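Local coordinates for peptidase M16 C-terminal domain-containing protein (Enterococcus faecalis, PDB 3D3Y), which is of unknown function but is related to the M16 peptidases and probably binds a metal ion, at residues E248-A253 against F416-E421; E298-Y303 against N327-L332; S160-Q165 against E411-F416; Y142-V147 against G175-L180. All coordinates share one frame; numbering follows the deposited sequence.

Contact 1 of 4, residues E248-A253 against F416-E421; sequences EREVLA and FFLEGE
R249 reaches from its strand to two glutamates of the neighbouring one. Its NH1 lies 2.8 Å from OE1 of E419, but that oxygen sits over one face of the guanidinium, so charge rather than a directed N-H makes this salt bridge. The second, from NE to OE2 of E421, is longer at 3.4 Å and comes in obliquely. A bend at chi3 (85°) turns the guanidinium over the E419 carboxylate, while the E421 side chain crosses the arginine at about a right angle. On the other face of the sheet, the edge of the F416 ring meets the E248 carboxylate, with OE2 3.7 Å from CE1 and the two planes nearly perpendicular. CD1 of L252 packs 3.7 Å from CG of L418, and the same methyl also lies 3.7 Å from CA of G420.

The backbone that carries these groups is a parallel pair of strands at one border of the five-stranded mixed sheet, 244-251 being outermost. F417 O accepts from E248 N, E248 O from E419 N at 2.7 Å, E419 O from E250 N, and E250 O from E421 N. Alternation along the strands separates R249, E419 and E421 from E248, E250 and L418. The latter face helix 150-162 and its start, where Y153 hydrogen-bonds E248 OE1 and K150 forms a salt bridge with E250 OE1.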
loop_
_atom_site.group_PDB
_atom_site.type_symbol
_atom_site.label_atom_id
_atom_site.label_comp_id
_atom_site.label_asym_id
_atom_site.label_seq_id
_atom_site.Cartn_x
_atom_site.Cartn_y
_atom_site.Cartn_z
ATOM N N GLU A 248 -25.402 -5.055 -4.850
ATOM C CA GLU A 248 -25.999 -4.241 -3.806
ATOM C C GLU A 248 -26.708 -3.079 -4.467
ATOM O O GLU A 248 -26.233 -2.544 -5.472
ATOM C CB GLU A 248 -24.947 -3.741 -2.813
ATOM C CG GLU A 248 -24.232 -4.864 -2.059
ATOM C CD GLU A 248 -23.214 -4.364 -1.049
ATOM O OE1 GLU A 248 -23.199 -3.149 -0.760
ATOM O OE2 GLU A 248 -22.408 -5.198 -0.562
ATOM N N ARG A 249 -27.849 -2.692 -3.906
ATOM C CA ARG A 249 -28.599 -1.557 -4.413
ATOM C C ARG A 249 -28.497 -0.381 -3.473
ATOM O O ARG A 249 -28.606 -0.549 -2.250
ATOM C CB ARG A 249 -30.063 -1.926 -4.579
ATOM C CG ARG A 249 -30.344 -2.965 -5.654
ATOM C CD ARG A 249 -31.849 -2.974 -5.998
ATOM N NE ARG A 249 -32.171 -1.950 -6.996
ATOM C CZ ARG A 249 -32.565 -2.192 -8.253
ATOM N NH1 ARG A 249 -32.720 -3.447 -8.696
ATOM N NH2 ARG A 249 -32.805 -1.172 -9.077
ATOM N N GLU A 250 -28.300 0.813 -4.053
ATOM C CA GLU A 250 -28.169 2.049 -3.295
ATOM C C GLU A 250 -28.719 3.147 -4.173
ATOM O O GLU A 250 -28.816 3.006 -5.398
ATOM C CB GLU A 250 -26.686 2.388 -3.021
ATOM C CG GLU A 250 -25.952 1.534 -1.994
ATOM C CD GLU A 250 -24.655 2.199 -1.511
ATOM O OE1 GLU A 250 -24.585 3.455 -1.582
ATOM O OE2 GLU A 250 -23.731 1.472 -1.054
ATOM N N VAL A 251 -29.055 4.263 -3.550
ATOM C CA VAL A 251 -29.517 5.436 -4.293
ATOM C C VAL A 251 -28.254 6.048 -4.872
ATOM O O VAL A 251 -27.367 6.465 -4.117
ATOM C CB VAL A 251 -30.225 6.441 -3.397
ATOM C CG1 VAL A 251 -30.662 7.635 -4.217
ATOM C CG2 VAL A 251 -31.469 5.806 -2.687
ATOM N N LEU A 252 -28.139 6.073 -6.196
ATOM C CA LEU A 252 -26.892 6.542 -6.826
ATOM C C LEU A 252 -27.270 7.212 -8.107
ATOM O O LEU A 252 -28.321 6.908 -8.657
ATOM C CB LEU A 252 -25.989 5.357 -7.174
ATOM C CG LEU A 252 -25.598 4.284 -6.148
ATOM C CD1 LEU A 252 -25.113 3.022 -6.848
ATOM C CD2 LEU A 252 -24.548 4.805 -5.189
ATOM N N ALA A 253 -26.420 8.109 -8.606
ATOM C CA ALA A 253 -26.638 8.674 -9.940
ATOM C C ALA A 253 -25.911 7.888 -11.030
ATOM O O ALA A 253 -26.081 8.184 -12.211
ATOM C CB ALA A 253 -26.238 10.123 -9.985
ATOM N N PHE A 416 -18.739 -7.623 -8.945
ATOM C CA PHE A 416 -19.552 -6.895 -7.990
ATOM C C PHE A 416 -20.268 -5.779 -8.721
ATOM O O PHE A 416 -19.642 -5.003 -9.461
ATOM C CB PHE A 416 -18.707 -6.317 -6.838
ATOM C CG PHE A 416 -19.528 -5.531 -5.841
ATOM C CD1 PHE A 416 -20.297 -6.182 -4.888
ATOM C CD2 PHE A 416 -19.594 -4.135 -5.919
ATOM C CE1 PHE A 416 -21.089 -5.445 -3.985
ATOM C CE2 PHE A 416 -20.383 -3.384 -5.031
ATOM C CZ PHE A 416 -21.134 -4.037 -4.068
ATOM N N PHE A 417 -21.577 -5.714 -8.517
ATOM C CA PHE A 417 -22.441 -4.743 -9.168
ATOM C C PHE A 417 -23.127 -3.869 -8.112
ATOM O O PHE A 417 -23.898 -4.360 -7.279
ATOM C CB PHE A 417 -23.454 -5.514 -10.028
ATOM C CG PHE A 417 -24.449 -4.650 -10.786
ATOM C CD1 PHE A 417 -24.066 -3.451 -11.376
ATOM C CD2 PHE A 417 -25.769 -5.081 -10.934
ATOM C CE1 PHE A 417 -24.983 -2.681 -12.114
ATOM C CE2 PHE A 417 -26.705 -4.307 -11.655
ATOM C CZ PHE A 417 -26.297 -3.107 -12.258
ATOM N N LEU A 418 -22.814 -2.573 -8.117
ATOM C CA LEU A 418 -23.478 -1.645 -7.210
ATOM C C LEU A 418 -24.518 -0.945 -8.040
ATOM O O LEU A 418 -24.182 -0.114 -8.890
ATOM C CB LEU A 418 -22.503 -0.640 -6.571
ATOM C CG LEU A 418 -23.055 0.280 -5.464
ATOM C CD1 LEU A 418 -23.321 -0.518 -4.162
ATOM C CD2 LEU A 418 -22.078 1.363 -5.173
ATOM N N GLU A 419 -25.782 -1.307 -7.805
ATOM C CA GLU A 419 -26.842 -0.955 -8.713
ATOM C C GLU A 419 -27.632 0.223 -8.189
ATOM O O GLU A 419 -28.208 0.170 -7.088
ATOM C CB GLU A 419 -27.760 -2.152 -8.970
ATOM C CG GLU A 419 -28.914 -1.839 -9.936
ATOM C CD GLU A 419 -29.746 -3.080 -10.290
ATOM O OE1 GLU A 419 -30.045 -3.856 -9.372
ATOM O OE2 GLU A 419 -30.084 -3.265 -11.483
ATOM N N GLY A 420 -27.660 1.285 -8.990
ATOM C CA GLY A 420 -28.354 2.490 -8.611
ATOM C C GLY A 420 -29.850 2.277 -8.602
ATOM O O GLY A 420 -30.399 1.662 -9.522
ATOM N N GLU A 421 -30.487 2.754 -7.527
ATOM C CA GLU A 421 -31.928 2.948 -7.442
ATOM C C GLU A 421 -32.174 4.424 -7.730
ATOM O O GLU A 421 -31.747 5.318 -6.969
ATOM C CB GLU A 421 -32.455 2.566 -6.047
ATOM C CG GLU A 421 -31.990 1.177 -5.605
ATOM C CD GLU A 421 -32.546 0.715 -4.241
ATOM O OE1 GLU A 421 -32.337 1.417 -3.206
ATOM O OE2 GLU A 421 -33.178 -0.374 -4.216
#

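Contact 2 of 4, residues E298-Y303 against N327-L332; sequences EHLAYY and NQVLRL
Q328 meets the loop through CG and its whole amide, which lie against one methyl of L300. CD1 of L300 comes 3.5 Å from Q328 CG and 3.4 Å from Q328 CD, the two side chains crossing at about a right angle. CG of the glutamine stands anti to the backbone N (chi1 -168°) and the chain runs on extended, which carries CG and the amide past L300 CD1; a long side chain with a polar end suits the border between this apolar patch and the surface.

One residue on, V329 sends CG2 toward the base of L300, 3.6 Å from L300 O and 3.9 Å from L300 CB. Its branch at CB keeps the methyls close to the helix, as fits a buried position that also touches V294, L257 and I321. Here helix 326-341 packs against one face of the mixed sheet, and the loop leading from helix 289-295 into edge strand 303-309 is laid over its first turns.

L332, one turn after Q328, closes the patch. Its CD1 stands 3.6 Å from L300 CD1, so the tip of L300 fits between Q328 and L332. CB and CG of E298 lie 4.0 Å from that same L332 CD1, and a bend at chi2 (-94°) brings the glutamate's carboxylate to the other methyl, with E298 OE2 3.6 Å from L332 CD2, the two side chains crossing at a slant. E298 is exposed, and its carboxylate lies at the outer margin of this mostly apolar contact. L332 also touches V294.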
loop_
_atom_site.group_PDB
_atom_site.type_symbol
_atom_site.label_atom_id
_atom_site.label_comp_id
_atom_site.label_asym_id
_atom_site.label_seq_id
_atom_site.Cartn_x
_atom_site.Cartn_y
_atom_site.Cartn_z
ATOM N N GLU A 298 -18.564 2.605 -28.011
ATOM C CA GLU A 298 -19.877 2.101 -27.598
ATOM C C GLU A 298 -20.568 3.027 -26.596
ATOM O O GLU A 298 -21.773 2.939 -26.425
ATOM C CB GLU A 298 -19.800 0.664 -27.057
ATOM C CG GLU A 298 -19.092 -0.322 -27.974
ATOM C CD GLU A 298 -20.011 -1.102 -28.898
ATOM O OE1 GLU A 298 -21.212 -0.733 -29.045
ATOM O OE2 GLU A 298 -19.509 -2.105 -29.474
ATOM N N HIS A 299 -19.812 3.924 -25.962
ATOM C CA HIS A 299 -20.348 4.854 -24.969
ATOM C C HIS A 299 -21.180 4.119 -23.882
ATOM O O HIS A 299 -22.249 4.582 -23.486
ATOM C CB HIS A 299 -21.187 5.997 -25.635
ATOM C CG HIS A 299 -20.524 6.645 -26.830
ATOM N ND1 HIS A 299 -19.252 7.190 -26.788
ATOM C CD2 HIS A 299 -20.975 6.852 -28.093
ATOM C CE1 HIS A 299 -18.946 7.690 -27.976
ATOM N NE2 HIS A 299 -19.975 7.495 -28.787
ATOM N N LEU A 300 -20.711 2.961 -23.419
ATOM C CA LEU A 300 -21.493 2.232 -22.427
ATOM C C LEU A 300 -20.935 2.345 -21.019
ATOM O O LEU A 300 -21.546 1.843 -20.064
ATOM C CB LEU A 300 -21.674 0.764 -22.803
ATOM C CG LEU A 300 -22.683 0.447 -23.913
ATOM C CD1 LEU A 300 -22.982 -1.020 -23.800
ATOM C CD2 LEU A 300 -23.973 1.276 -23.820
ATOM N N ALA A 301 -19.801 3.007 -20.876
ATOM C CA ALA A 301 -19.256 3.236 -19.548
ATOM C C ALA A 301 -18.755 4.655 -19.454
ATOM O O ALA A 301 -18.217 5.188 -20.427
ATOM C CB ALA A 301 -18.120 2.236 -19.256
ATOM N N TYR A 302 -18.939 5.263 -18.292
ATOM C CA TYR A 302 -18.394 6.600 -18.006
ATOM C C TYR A 302 -16.902 6.506 -17.796
ATOM O O TYR A 302 -16.168 7.438 -18.097
ATOM C CB TYR A 302 -19.069 7.183 -16.777
ATOM C CG TYR A 302 -20.523 7.388 -17.004
ATOM C CD1 TYR A 302 -20.984 8.534 -17.663
ATOM C CD2 TYR A 302 -21.461 6.419 -16.612
ATOM C CE1 TYR A 302 -22.324 8.722 -17.904
ATOM C CE2 TYR A 302 -22.836 6.617 -16.861
ATOM C CZ TYR A 302 -23.237 7.771 -17.516
ATOM O OH TYR A 302 -24.568 8.011 -17.772
ATOM N N TYR A 303 -16.465 5.359 -17.272
ATOM C CA TYR A 303 -15.053 5.048 -17.172
ATOM C C TYR A 303 -14.903 3.554 -17.099
ATOM O O TYR A 303 -15.814 2.853 -16.636
ATOM C CB TYR A 303 -14.415 5.742 -15.950
ATOM C CG TYR A 303 -14.966 5.272 -14.620
ATOM C CD1 TYR A 303 -14.467 4.118 -13.999
ATOM C CD2 TYR A 303 -15.986 5.982 -13.987
ATOM C CE1 TYR A 303 -14.980 3.687 -12.773
ATOM C CE2 TYR A 303 -16.498 5.576 -12.775
ATOM C CZ TYR A 303 -16.010 4.448 -12.166
ATOM O OH TYR A 303 -16.573 4.067 -10.956
ATOM N N ASN A 327 -25.135 -6.249 -18.515
ATOM C CA ASN A 327 -24.810 -7.454 -19.298
ATOM C C ASN A 327 -24.076 -7.101 -20.571
ATOM O O ASN A 327 -23.111 -7.768 -20.935
ATOM C CB ASN A 327 -26.063 -8.301 -19.560
ATOM C CG ASN A 327 -26.697 -8.808 -18.261
ATOM O OD1 ASN A 327 -26.002 -9.259 -17.354
ATOM N ND2 ASN A 327 -28.024 -8.701 -18.157
ATOM N N GLN A 328 -24.492 -6.035 -21.242
ATOM C CA GLN A 328 -23.761 -5.606 -22.440
ATOM C C GLN A 328 -22.327 -5.148 -22.142
ATOM O O GLN A 328 -21.404 -5.442 -22.913
ATOM C CB GLN A 328 -24.509 -4.512 -23.185
ATOM C CG GLN A 328 -23.941 -4.262 -24.552
ATOM C CD GLN A 328 -24.813 -3.369 -25.379
ATOM O OE1 GLN A 328 -25.947 -3.038 -24.990
ATOM N NE2 GLN A 328 -24.289 -2.950 -26.542
ATOM N N VAL A 329 -22.128 -4.432 -21.036
ATOM C CA VAL A 329 -20.781 -4.063 -20.635
ATOM C C VAL A 329 -19.947 -5.329 -20.323
ATOM O O VAL A 329 -18.787 -5.409 -20.706
ATOM C CB VAL A 329 -20.767 -3.095 -19.428
ATOM C CG1 VAL A 329 -19.315 -2.873 -18.909
ATOM C CG2 VAL A 329 -21.412 -1.723 -19.788
ATOM N N LEU A 330 -20.520 -6.325 -19.656
ATOM C CA LEU A 330 -19.731 -7.532 -19.380
ATOM C C LEU A 330 -19.314 -8.231 -20.668
ATOM O O LEU A 330 -18.190 -8.710 -20.772
ATOM C CB LEU A 330 -20.504 -8.493 -18.494
ATOM C CG LEU A 330 -20.802 -8.069 -17.066
ATOM C CD1 LEU A 330 -21.718 -9.136 -16.467
ATOM C CD2 LEU A 330 -19.466 -7.954 -16.300
ATOM N N ARG A 331 -20.224 -8.286 -21.651
ATOM C CA ARG A 331 -19.902 -8.901 -22.966
ATOM C C ARG A 331 -18.800 -8.111 -23.707
ATOM O O ARG A 331 -17.881 -8.705 -24.276
ATOM C CB ARG A 331 -21.159 -9.061 -23.841
ATOM C CG ARG A 331 -22.197 -10.056 -23.235
ATOM C CD ARG A 331 -23.419 -10.326 -24.181
ATOM N NE ARG A 331 -24.398 -9.229 -24.234
ATOM C CZ ARG A 331 -25.504 -9.124 -23.481
ATOM N NH1 ARG A 331 -25.815 -10.044 -22.566
ATOM N NH2 ARG A 331 -26.307 -8.076 -23.634
ATOM N N LEU A 332 -18.883 -6.787 -23.672
ATOM C CA LEU A 332 -17.867 -5.954 -24.327
ATOM C C LEU A 332 -16.472 -6.161 -23.716
ATOM O O LEU A 332 -15.498 -6.262 -24.441
ATOM C CB LEU A 332 -18.247 -4.469 -24.261
ATOM C CG LEU A 332 -19.459 -4.008 -25.090
ATOM C CD1 LEU A 332 -19.890 -2.557 -24.760
ATOM C CD2 LEU A 332 -19.203 -4.164 -26.591
#

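Contact 3 of 4, residues S160-Q165 against E411-F416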
loop_
_atom_site.group_PDB
_atom_site.type_symbol
_atom_site.label_atom_id
_atom_site.label_comp_id
_atom_site.label_asym_id
_atom_site.label_seq_id
_atom_site.Cartn_x
_atom_site.Cartn_y
_atom_site.Cartn_z
ATOM N N SER A 160 -13.805 -7.820 -1.188
ATOM C CA SER A 160 -14.443 -8.707 -0.191
ATOM C C SER A 160 -14.973 -9.981 -0.822
ATOM O O SER A 160 -14.915 -11.034 -0.202
ATOM C CB SER A 160 -15.613 -8.037 0.533
ATOM O OG SER A 160 -15.131 -7.083 1.449
ATOM N N VAL A 161 -15.501 -9.877 -2.042
ATOM C CA VAL A 161 -16.037 -11.028 -2.760
ATOM C C VAL A 161 -14.871 -11.870 -3.246
ATOM O O VAL A 161 -14.815 -13.076 -2.954
ATOM C CB VAL A 161 -16.935 -10.635 -3.955
ATOM C CG1 VAL A 161 -17.468 -11.897 -4.667
ATOM C CG2 VAL A 161 -18.102 -9.803 -3.456
ATOM N N TYR A 162 -13.933 -11.238 -3.951
ATOM C CA TYR A 162 -12.772 -11.987 -4.487
ATOM C C TYR A 162 -12.045 -12.770 -3.381
ATOM O O TYR A 162 -11.729 -13.953 -3.551
ATOM C CB TYR A 162 -11.786 -11.073 -5.275
ATOM C CG TYR A 162 -10.596 -11.854 -5.834
ATOM C CD1 TYR A 162 -10.695 -12.524 -7.047
ATOM C CD2 TYR A 162 -9.403 -11.983 -5.104
ATOM C CE1 TYR A 162 -9.620 -13.268 -7.560
ATOM C CE2 TYR A 162 -8.316 -12.741 -5.609
ATOM C CZ TYR A 162 -8.438 -13.366 -6.835
ATOM O OH TYR A 162 -7.387 -14.119 -7.351
ATOM N N PHE A 163 -11.792 -12.103 -2.255
ATOM C CA PHE A 163 -11.057 -12.691 -1.112
ATOM C C PHE A 163 -11.947 -13.288 -0.024
ATOM O O PHE A 163 -11.576 -13.349 1.150
ATOM C CB PHE A 163 -10.165 -11.620 -0.484
ATOM C CG PHE A 163 -9.068 -11.131 -1.396
ATOM C CD1 PHE A 163 -7.968 -11.960 -1.687
ATOM C CD2 PHE A 163 -9.116 -9.838 -1.936
ATOM C CE1 PHE A 163 -6.934 -11.518 -2.511
ATOM C CE2 PHE A 163 -8.087 -9.373 -2.780
ATOM C CZ PHE A 163 -6.989 -10.224 -3.066
ATOM N N ASN A 164 -13.121 -13.719 -0.418
ATOM C CA ASN A 164 -14.140 -14.116 0.536
ATOM C C ASN A 164 -13.693 -15.336 1.322
ATOM O O ASN A 164 -14.168 -15.563 2.427
ATOM C CB ASN A 164 -15.439 -14.401 -0.200
ATOM C CG ASN A 164 -16.647 -14.347 0.705
ATOM O OD1 ASN A 164 -16.584 -13.809 1.819
ATOM N ND2 ASN A 164 -17.769 -14.897 0.230
ATOM N N GLN A 165 -12.757 -16.110 0.772
ATOM C CA GLN A 165 -12.284 -17.293 1.502
ATOM C C GLN A 165 -11.312 -16.910 2.646
ATOM O O GLN A 165 -11.004 -17.741 3.511
ATOM C CB GLN A 165 -11.720 -18.369 0.563
ATOM C CG GLN A 165 -10.606 -17.921 -0.371
ATOM C CD GLN A 165 -10.144 -19.042 -1.300
ATOM O OE1 GLN A 165 -10.446 -19.054 -2.516
ATOM N NE2 GLN A 165 -9.408 -20.014 -0.721
ATOM N N GLU A 411 -8.131 -15.386 -15.158
ATOM C CA GLU A 411 -9.334 -16.163 -14.933
ATOM C C GLU A 411 -10.313 -15.349 -14.100
ATOM O O GLU A 411 -10.041 -15.060 -12.935
ATOM C CB GLU A 411 -8.989 -17.443 -14.178
ATOM C CG GLU A 411 -10.160 -18.336 -13.916
ATOM C CD GLU A 411 -10.536 -19.213 -15.119
ATOM O OE1 GLU A 411 -11.669 -19.750 -15.117
ATOM O OE2 GLU A 411 -9.709 -19.372 -16.046
ATOM N N LEU A 412 -11.452 -15.004 -14.693
ATOM C CA LEU A 412 -12.490 -14.224 -13.975
ATOM C C LEU A 412 -12.995 -15.015 -12.785
ATOM O O LEU A 412 -13.203 -16.246 -12.885
ATOM C CB LEU A 412 -13.628 -13.807 -14.924
ATOM C CG LEU A 412 -14.779 -12.955 -14.385
ATOM C CD1 LEU A 412 -14.251 -11.665 -13.743
ATOM C CD2 LEU A 412 -15.807 -12.652 -15.495
ATOM N N GLN A 413 -13.139 -14.326 -11.644
ATOM C CA GLN A 413 -13.507 -14.966 -10.373
ATOM C C GLN A 413 -14.676 -14.314 -9.639
ATOM O O GLN A 413 -15.448 -14.994 -8.957
ATOM C CB GLN A 413 -12.289 -15.036 -9.430
ATOM C CG GLN A 413 -11.177 -16.053 -9.887
ATOM C CD GLN A 413 -11.605 -17.508 -9.766
ATOM O OE1 GLN A 413 -12.237 -18.083 -10.683
ATOM N NE2 GLN A 413 -11.275 -18.120 -8.641
ATOM N N ALA A 414 -14.815 -13.000 -9.763
ATOM C CA ALA A 414 -15.852 -12.314 -9.014
ATOM C C ALA A 414 -16.322 -11.097 -9.788
ATOM O O ALA A 414 -15.554 -10.479 -10.513
ATOM C CB ALA A 414 -15.333 -11.933 -7.603
ATOM N N ILE A 415 -17.599 -10.774 -9.650
ATOM C CA ILE A 415 -18.158 -9.585 -10.268
ATOM C C ILE A 415 -18.979 -8.910 -9.171
ATOM O O ILE A 415 -19.831 -9.558 -8.533
ATOM C CB ILE A 415 -19.156 -9.937 -11.410
ATOM C CG1 ILE A 415 -18.461 -10.610 -12.589
ATOM C CG2 ILE A 415 -19.967 -8.676 -11.847
ATOM C CD1 ILE A 415 -19.425 -11.294 -13.526
ATOM N N PHE A 416 -18.739 -7.623 -8.945
ATOM C CA PHE A 416 -19.552 -6.895 -7.990
ATOM C C PHE A 416 -20.268 -5.779 -8.721
ATOM O O PHE A 416 -19.642 -5.003 -9.461
ATOM C CB PHE A 416 -18.707 -6.317 -6.838
ATOM C CG PHE A 416 -19.528 -5.531 -5.841
ATOM C CD1 PHE A 416 -20.297 -6.182 -4.888
ATOM C CD2 PHE A 416 -19.594 -4.135 -5.919
ATOM C CE1 PHE A 416 -21.089 -5.445 -3.985
ATOM C CE2 PHE A 416 -20.383 -3.384 -5.031
ATOM C CZ PHE A 416 -21.134 -4.037 -4.068
#
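A classic beta bulge near the start of strand 411-421, where Q413 and A414 both face A260 of strand 255-262, meets the last turn of helix 150-162. The helix packs on the face of the sheet that bears A414 and F416, and the touching residues are buried. CG1 of V161, anti to the backbone N (chi1 180°), points at the strand and comes 3.6 Å from CB of A414. The small alanine lets the helix come near, for its CB also lies 4.0 Å from the backbone N of Y162. The other valine methyl, CG2, is 4.5 Å from CD1 of F416 and approaches that ring obliquely. The ring of Y162 likewise takes CB of Q413 obliquely, with Y162 CE1 3.7 Å from that carbon; R240 makes a cation-pi contact with the same tyrosine. No hydrogen bond joins the two segments, so helix and strand are held here by dispersion and the burial of apolar surface, which depend on shape more than on direction.

Contact 4 of 4, residues Y142-V147 against G175-L180; sequences YLESIV and GTVAAL
L143 of helix 129-148 lies against the N-terminal end of helix 177-182, in a helix-to-helix contact made by apolar side chains. Its CB is already tightly packed, 3.4 Å from CG2 of V177, closer than carbons usually come. Chi1 (-58°) sets CG anti to the carbonyl carbon, and from there the two methyls reach the chain entering the short helix. CD1 meets the backbone there, 3.7 Å from C of T176, and reaches CD2 of L180 at 3.9 Å. CD2 lies more loosely beside the carbonyl oxygen of G175, whose positive phi suits a residue without a side chain. A branched leucine tip can thus touch both the helix start and a residue one turn in, while V177 supplies a compact partner at its base. T176 is the N-cap of helix 177-182: its OG1 accepts a hydrogen bond from N of A179 at 3.1 Å, with an N-H...O angle of 160°.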
loop_
_atom_site.group_PDB
_atom_site.type_symbol
_atom_site.label_atom_id
_atom_site.label_comp_id
_atom_site.label_asym_id
_atom_site.label_seq_id
_atom_site.Cartn_x
_atom_site.Cartn_y
_atom_site.Cartn_z
ATOM N N TYR A 142 -12.919 9.427 8.806
ATOM C CA TYR A 142 -12.140 9.014 7.635
ATOM C C TYR A 142 -12.705 7.795 6.925
ATOM O O TYR A 142 -12.864 7.802 5.696
ATOM C CB TYR A 142 -10.710 8.764 8.042
ATOM C CG TYR A 142 -9.784 8.272 6.942
ATOM C CD1 TYR A 142 -9.398 9.104 5.898
ATOM C CD2 TYR A 142 -9.268 6.996 6.982
ATOM C CE1 TYR A 142 -8.532 8.676 4.925
ATOM C CE2 TYR A 142 -8.393 6.548 6.007
ATOM C CZ TYR A 142 -8.027 7.394 4.985
ATOM O OH TYR A 142 -7.158 6.946 4.014
ATOM N N LEU A 143 -13.012 6.754 7.692
ATOM C CA LEU A 143 -13.581 5.528 7.124
ATOM C C LEU A 143 -14.938 5.816 6.523
ATOM O O LEU A 143 -15.261 5.295 5.462
ATOM C CB LEU A 143 -13.702 4.440 8.195
ATOM C CG LEU A 143 -12.400 4.053 8.903
ATOM C CD1 LEU A 143 -12.717 3.114 10.087
ATOM C CD2 LEU A 143 -11.448 3.427 7.909
ATOM N N GLU A 144 -15.736 6.667 7.167
ATOM C CA GLU A 144 -17.006 7.087 6.553
ATOM C C GLU A 144 -16.867 7.858 5.221
ATOM O O GLU A 144 -17.665 7.639 4.311
ATOM C CB GLU A 144 -17.878 7.844 7.549
ATOM C CG GLU A 144 -18.452 6.901 8.594
ATOM C CD GLU A 144 -19.194 7.595 9.719
ATOM O OE1 GLU A 144 -18.980 8.802 9.956
ATOM O OE2 GLU A 144 -19.994 6.906 10.385
ATOM N N SER A 145 -15.852 8.722 5.094
ATOM C CA SER A 145 -15.587 9.399 3.817
ATOM C C SER A 145 -15.117 8.407 2.733
ATOM O O SER A 145 -15.523 8.490 1.577
ATOM C CB SER A 145 -14.585 10.545 3.989
ATOM O OG SER A 145 -13.314 10.033 4.356
ATOM N N ILE A 146 -14.282 7.452 3.113
ATOM C CA ILE A 146 -13.911 6.367 2.204
ATOM C C ILE A 146 -15.141 5.707 1.594
ATOM O O ILE A 146 -15.275 5.643 0.380
ATOM C CB ILE A 146 -13.009 5.307 2.907
ATOM C CG1 ILE A 146 -11.589 5.847 3.050
ATOM C CG2 ILE A 146 -12.998 4.001 2.125
ATOM C CD1 ILE A 146 -10.929 6.194 1.721
ATOM N N VAL A 147 -16.041 5.253 2.454
ATOM C CA VAL A 147 -17.267 4.561 2.074
ATOM C C VAL A 147 -18.257 5.445 1.289
ATOM O O VAL A 147 -19.062 4.935 0.509
ATOM C CB VAL A 147 -17.930 3.944 3.352
ATOM C CG1 VAL A 147 -19.451 3.721 3.196
ATOM C CG2 VAL A 147 -17.217 2.667 3.756
ATOM N N GLY A 175 -8.808 -0.817 7.900
ATOM C CA GLY A 175 -9.815 -1.426 8.756
ATOM C C GLY A 175 -11.233 -1.063 8.389
ATOM O O GLY A 175 -11.499 -0.579 7.290
ATOM N N THR A 176 -12.164 -1.299 9.308
ATOM C CA THR A 176 -13.566 -1.032 9.006
ATOM C C THR A 176 -14.219 -0.310 10.166
ATOM O O THR A 176 -13.738 -0.379 11.303
ATOM C CB THR A 176 -14.356 -2.318 8.812
ATOM O OG1 THR A 176 -14.447 -2.983 10.074
ATOM C CG2 THR A 176 -13.682 -3.249 7.758
ATOM N N VAL A 177 -15.344 0.337 9.892
ATOM C CA VAL A 177 -16.074 1.058 10.948
ATOM C C VAL A 177 -16.589 0.116 12.053
ATOM O O VAL A 177 -16.521 0.448 13.242
ATOM C CB VAL A 177 -17.190 1.890 10.311
ATOM C CG1 VAL A 177 -18.102 2.512 11.344
ATOM C CG2 VAL A 177 -16.532 2.969 9.470
ATOM N N ALA A 178 -17.091 -1.053 11.645
ATOM C CA ALA A 178 -17.579 -2.068 12.586
ATOM C C ALA A 178 -16.482 -2.522 13.557
ATOM O O ALA A 178 -16.714 -2.659 14.756
ATOM C CB ALA A 178 -18.173 -3.272 11.828
ATOM N N ALA A 179 -15.284 -2.744 13.037
ATOM C CA ALA A 179 -14.165 -3.149 13.865
ATOM C C ALA A 179 -13.749 -2.006 14.788
ATOM O O ALA A 179 -13.452 -2.211 15.971
ATOM C CB ALA A 179 -13.013 -3.573 12.979
ATOM N N LEU A 180 -13.793 -0.783 14.266
ATOM C CA LEU A 180 -13.403 0.382 15.048
ATOM C C LEU A 180 -14.294 0.590 16.282
ATOM O O LEU A 180 -13.801 0.955 17.365
ATOM C CB LEU A 180 -13.449 1.632 14.169
ATOM C CG LEU A 180 -13.081 2.935 14.868
ATOM C CD1 LEU A 180 -11.675 2.800 15.491
ATOM C CD2 LEU A 180 -13.121 4.098 13.871
#

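Overall arrangement
Contacts 1 and 3 share F416 and lie along one strand, 411-421, their centres 18 Å apart: near its start that strand receives the end of helix 150-162, and farther on it pairs with 244-251. The same helix begins beside contact 1, so it spans both. Helix 326-341 of contact 2 packs on strand 255-262 of the same sheet, V329 and L330 touching L257 and L330 also L259; its centre is 16 Å from contact 1 and 20 Å from contact 3. Contact 4 stands 19 Å from contact 1 and 21 Å from contact 3, centre to centre; helix 129-148, which supplies one side of it, leads into helix 150-162. An acetate near G420 and an ethanediol near L300 probably come from the crystallisation liquor.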